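Local atomic coordinates of envelope glycoprotein (Thogoto virus, PDB entry 5XEA), a protein that probably attaches the virus to its host-cell receptor and then drives fusion of the viral envelope with the host membrane. Residues G45-W50 and L81-S86; L71-S76 and G108-A113. One frame throughout, in Å; residues are numbered along the deposited sequence.

Contact 1. Residues G45-W50 and L81-S86; sequences GYRTAW and LLWGSS
Trp83 reaches from the helix to the strand edge-first, its six-membered ring meeting Gly45, Tyr46 and Arg47. The indole leaves the helix with CG anti to its own carbonyl carbon (chi1 -70°), which sends the ring across the gap between two axes that come no nearer than 10.2 Å and are inclined at 114°.

The ring rim makes van der Waals contacts. Trp83 CE3 comes 4.1 Å from Gly45 CA, where the absence of a side chain leaves room for the ring. Farther along, Trp83 CH2 packs 3.9 Å from Arg47 CB, which lies at the ring edge and in its plane.

A weakly polar approach adds to these: Trp83 CZ3 meets the backbone carbonyl of Tyr46, 3.5 Å from its O atom, an aromatic edge against oxygen that is probably mildly favourable electrostatically.

Polar chemistry centres on Arg47. Its chain runs extended until it bends at chi3, bringing NH1 to 3.5 Å from Trp83 CZ2. The indole edge thus lies over one face of the guanidinium, the two planes 87° apart, unlike a stacked cation-pi pair. The charged group bonds instead outside the two segments, NE to the carbonyl O of Tyr73 and NH1 in a salt bridge with Glu79 of the same helix. Within 81-86, Ser86 OG donates to Leu82 O at 2.6 Å, and Ser86 N reaches that same oxygen from the opposite face of the carbonyl plane.

The Trp83 ring also meets that of Trp116. No hydrogen bond crosses between 45-50 and 81-86: the link is one aromatic edge, and one turn earlier the same helix adds the Glu79 salt bridge. Glu79 probably offsets the charge of the buried guanidinium, whose two bonds, from NE and NH1, would fix its rotation.

Contact 2. Residues L71-S76 and G108-A113; sequences LHYPPS and GQLDPA
Tyr73 lies across the loop 108-113, its phenol ring running from Pro112 at the CB end to Leu110 at the hydroxyl. With CG anti to its carbonyl carbon (chi1 -64°), the side chain lies against the loop and crosses both partners at about a right angle. The closely packed part is apolar: Tyr73 CB sits 3.9 Å from Pro112 CB, and the pyrrolidine meets the ring obliquely, its CG 4.0 Å from Tyr73 CD1. At the far end Leu110 CD1 comes to 3.5 Å from Tyr73 OH, so methyl and hydroxyl touch directly. Trp140 of strand 133-156 backs this cluster, meeting the Tyr73 ring and touching both Leu110 and Pro112.

Tyr73 comes just after strand 65-72, where the chain leaves the antiparallel sheet and turns through Pro74 and Pro75 to Ser76, the N-cap of helix 77-86; Ser76 OG accepts from Glu79 N. The facing segment has no regular secondary structure; it belongs to the long connection between strands 95-99 and 115-117, so the contact helps lay a loop against the face of the sheet formed by strands 40-56 and 133-156, beside the end of strand 65-72.

The solvent side is looser and relies on water. One water lies at the edge of the phenol, in the plane of the ring, 2.6 Å from Tyr73 OH; it also accepts from Leu110 N at 2.9 Å, linking the side chain to the loop backbone without any direct hydrogen bond between the segments. Asp111 turns its side chain back upon its own loop. There OD1 accepts from Ala113 N at 3.0 Å in a nearly straight bond (164°), the donor standing above the carboxylate plane, and the resulting Asx turn shapes the exposed bend around Pro112.

The two contacts have centres about 11 Å apart and alternate along the chain, in the order 45-50, 71-76, 81-86, 108-113. Strands 40-56 and 65-72 are antiparallel neighbours in one sheet, where Ala49 O and Leu71 N, 2.7 Å apart, probably form a hydrogen bond. Helix 77-86 follows directly, so contact 1 folds the helix back against the first strand, while contact 2 lays a later loop beside the end of the second. Arg47 also packs against Pro112, so the buried contact 1 and the surface contact 2 adjoin there. The Cys54-Cys66 disulfide ties the hairpin near its turn. Its long antiparallel strands probably belong to the fusion domain, as in the related gp64 class III fusogens.

Contact 1. Residues G45-W50 and L81-S86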
# COMPACT_ATOMS: atom_id res chain seq x y z
N GLY B 45 1.59 -0.78 30.43
CA GLY B 45 0.92 -1.55 31.47
C GLY B 45 -0.39 -0.91 31.89
O GLY B 45 -0.55 0.31 31.85
N TYR B 46 -1.33 -1.76 32.30
CA TYR B 46 -2.63 -1.32 32.77
C TYR B 46 -2.99 -2.04 34.05
O TYR B 46 -2.53 -3.16 34.30
CB TYR B 46 -3.75 -1.53 31.71
CG TYR B 46 -4.07 -2.98 31.39
CD1 TYR B 46 -5.07 -3.66 32.07
CD2 TYR B 46 -3.37 -3.65 30.39
CE1 TYR B 46 -5.36 -4.98 31.78
CE2 TYR B 46 -3.65 -4.97 30.10
CZ TYR B 46 -4.64 -5.63 30.79
OH TYR B 46 -4.91 -6.95 30.47
N ARG B 47 -3.82 -1.39 34.86
CA ARG B 47 -4.32 -1.98 36.10
C ARG B 47 -5.59 -1.24 36.49
O ARG B 47 -5.61 -0.00 36.53
CB ARG B 47 -3.29 -1.89 37.22
CG ARG B 47 -3.77 -2.40 38.59
CD ARG B 47 -2.57 -2.48 39.52
NE ARG B 47 -1.97 -1.17 39.70
CZ ARG B 47 -0.79 -0.94 40.26
NH1 ARG B 47 -0.06 -1.95 40.72
NH2 ARG B 47 -0.35 0.31 40.37
N THR B 48 -6.64 -2.00 36.78
CA THR B 48 -7.92 -1.44 37.18
C THR B 48 -8.55 -2.34 38.22
O THR B 48 -8.35 -3.57 38.21
CB THR B 48 -8.83 -1.27 35.93
OG1 THR B 48 -8.30 -0.24 35.09
CG2 THR B 48 -10.25 -0.94 36.29
N ALA B 49 -9.31 -1.74 39.14
CA ALA B 49 -10.10 -2.48 40.11
C ALA B 49 -11.59 -2.31 39.81
O ALA B 49 -12.02 -1.23 39.41
CB ALA B 49 -9.78 -2.02 41.54
N TRP B 50 -12.35 -3.39 39.96
CA TRP B 50 -13.80 -3.33 40.10
C TRP B 50 -14.13 -3.34 41.58
O TRP B 50 -13.75 -4.28 42.28
CB TRP B 50 -14.50 -4.50 39.41
CG TRP B 50 -16.00 -4.58 39.63
CD1 TRP B 50 -16.66 -5.48 40.43
CD2 TRP B 50 -17.01 -3.73 39.06
NE1 TRP B 50 -18.02 -5.24 40.39
CE2 TRP B 50 -18.25 -4.17 39.55
CE3 TRP B 50 -16.98 -2.65 38.17
CZ2 TRP B 50 -19.47 -3.57 39.19
CZ3 TRP B 50 -18.18 -2.04 37.82
CH2 TRP B 50 -19.42 -2.51 38.33
N LEU B 81 8.64 -0.08 35.11
CA LEU B 81 9.97 -0.64 34.91
C LEU B 81 10.07 -2.05 35.48
O LEU B 81 10.58 -2.97 34.82
CB LEU B 81 11.02 0.28 35.53
CG LEU B 81 11.44 1.47 34.65
CD1 LEU B 81 12.18 2.53 35.45
CD2 LEU B 81 12.30 1.00 33.47
N LEU B 82 9.56 -2.26 36.70
CA LEU B 82 9.62 -3.59 37.28
C LEU B 82 8.72 -4.56 36.54
O LEU B 82 9.07 -5.73 36.35
CB LEU B 82 9.26 -3.53 38.77
CG LEU B 82 9.13 -4.86 39.51
CD1 LEU B 82 10.39 -5.71 39.37
CD2 LEU B 82 8.79 -4.63 40.99
N TRP B 83 7.55 -4.09 36.09
CA TRP B 83 6.66 -4.95 35.32
C TRP B 83 7.32 -5.40 34.03
O TRP B 83 7.27 -6.58 33.67
CB TRP B 83 5.35 -4.22 34.99
CG TRP B 83 4.41 -3.96 36.15
CD1 TRP B 83 4.70 -4.04 37.49
CD2 TRP B 83 3.04 -3.56 36.06
NE1 TRP B 83 3.58 -3.72 38.23
CE2 TRP B 83 2.55 -3.43 37.38
CE3 TRP B 83 2.17 -3.32 34.99
CZ2 TRP B 83 1.24 -3.04 37.65
CZ3 TRP B 83 0.86 -2.93 35.26
CH2 TRP B 83 0.41 -2.81 36.59
N GLY B 84 7.96 -4.47 33.32
CA GLY B 84 8.58 -4.81 32.05
C GLY B 84 9.68 -5.85 32.19
O GLY B 84 9.74 -6.83 31.43
N SER B 85 10.56 -5.67 33.18
CA SER B 85 11.65 -6.63 33.36
C SER B 85 11.13 -7.97 33.86
O SER B 85 11.53 -9.02 33.34
CB SER B 85 12.70 -6.05 34.32
OG SER B 85 12.09 -5.40 35.41
N SER B 86 10.23 -7.97 34.84
CA SER B 86 9.71 -9.23 35.36
C SER B 86 8.71 -9.89 34.42
O SER B 86 8.50 -11.10 34.52
CB SER B 86 9.04 -9.01 36.72
OG SER B 86 7.99 -8.06 36.61

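Contact 2. Residues L71-S76 and G108-A113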
# COMPACT_ATOMS: atom_id res chain seq x y z
N LEU B 71 -12.16 1.46 39.06
CA LEU B 71 -11.21 2.45 39.55
C LEU B 71 -9.85 2.16 38.93
O LEU B 71 -9.33 1.05 39.08
CB LEU B 71 -11.13 2.40 41.09
CG LEU B 71 -12.43 2.73 41.80
CD1 LEU B 71 -12.27 2.51 43.30
CD2 LEU B 71 -12.86 4.16 41.50
N HIS B 72 -9.28 3.14 38.24
CA HIS B 72 -8.01 2.92 37.55
C HIS B 72 -6.83 3.15 38.48
O HIS B 72 -6.81 4.13 39.22
CB HIS B 72 -7.92 3.85 36.35
CG HIS B 72 -9.01 3.63 35.35
ND1 HIS B 72 -9.34 2.37 34.90
CD2 HIS B 72 -9.85 4.50 34.74
CE1 HIS B 72 -10.34 2.48 34.04
NE2 HIS B 72 -10.67 3.76 33.92
N TYR B 73 -5.85 2.24 38.43
CA TYR B 73 -4.60 2.38 39.18
C TYR B 73 -3.42 2.16 38.24
O TYR B 73 -2.66 1.20 38.39
CB TYR B 73 -4.53 1.39 40.35
CG TYR B 73 -5.57 1.60 41.41
CD1 TYR B 73 -5.27 2.30 42.58
CD2 TYR B 73 -6.86 1.09 41.26
CE1 TYR B 73 -6.23 2.49 43.57
CE2 TYR B 73 -7.81 1.28 42.22
CZ TYR B 73 -7.50 1.98 43.38
OH TYR B 73 -8.47 2.17 44.35
N PRO B 74 -3.23 3.04 37.26
CA PRO B 74 -2.16 2.85 36.30
C PRO B 74 -0.82 2.76 37.01
O PRO B 74 -0.62 3.46 38.02
CB PRO B 74 -2.24 4.11 35.42
CG PRO B 74 -2.85 5.12 36.33
CD PRO B 74 -3.88 4.36 37.11
N PRO B 75 0.09 1.91 36.56
CA PRO B 75 1.38 1.77 37.26
C PRO B 75 2.20 3.05 37.18
O PRO B 75 2.15 3.79 36.20
CB PRO B 75 2.07 0.61 36.53
CG PRO B 75 1.43 0.58 35.16
CD PRO B 75 0.02 1.06 35.35
N SER B 76 2.91 3.32 38.26
CA SER B 76 3.92 4.37 38.29
C SER B 76 5.08 3.98 37.37
O SER B 76 5.22 2.83 36.94
CB SER B 76 4.44 4.57 39.71
OG SER B 76 5.16 3.41 40.09
N GLY B 108 -11.78 3.34 52.09
CA GLY B 108 -10.41 3.81 52.20
C GLY B 108 -9.49 3.36 51.08
O GLY B 108 -9.90 2.64 50.17
N GLN B 109 -8.22 3.77 51.15
CA GLN B 109 -7.30 3.61 50.04
C GLN B 109 -6.97 2.13 49.83
O GLN B 109 -6.65 1.40 50.77
CB GLN B 109 -6.02 4.40 50.30
CG GLN B 109 -5.72 5.48 49.26
CD GLN B 109 -4.25 5.90 49.25
OE1 GLN B 109 -3.76 6.50 50.21
NE2 GLN B 109 -3.55 5.59 48.16
N LEU B 110 -7.04 1.70 48.57
CA LEU B 110 -6.66 0.34 48.20
C LEU B 110 -5.19 0.30 47.81
O LEU B 110 -4.70 1.21 47.13
CB LEU B 110 -7.51 -0.19 47.04
CG LEU B 110 -9.02 -0.10 47.21
CD1 LEU B 110 -9.72 -0.71 46.00
CD2 LEU B 110 -9.44 -0.78 48.53
N ASP B 111 -4.49 -0.74 48.25
CA ASP B 111 -3.11 -0.96 47.86
C ASP B 111 -3.11 -1.80 46.59
O ASP B 111 -3.50 -2.98 46.64
CB ASP B 111 -2.33 -1.65 48.97
CG ASP B 111 -0.93 -2.08 48.54
OD1 ASP B 111 -0.46 -1.68 47.45
OD2 ASP B 111 -0.29 -2.84 49.30
N PRO B 112 -2.69 -1.26 45.45
CA PRO B 112 -2.81 -1.98 44.18
C PRO B 112 -1.64 -2.90 43.85
O PRO B 112 -1.63 -3.47 42.76
CB PRO B 112 -2.88 -0.83 43.16
CG PRO B 112 -2.02 0.24 43.76
CD PRO B 112 -2.19 0.12 45.26
N ALA B 113 -0.68 -3.08 44.76
CA ALA B 113 0.52 -3.86 44.47
C ALA B 113 0.79 -4.87 45.59
O ALA B 113 1.77 -4.79 46.33
CB ALA B 113 1.72 -2.91 44.27
O HOH W 1 -7.89 3.48 46.51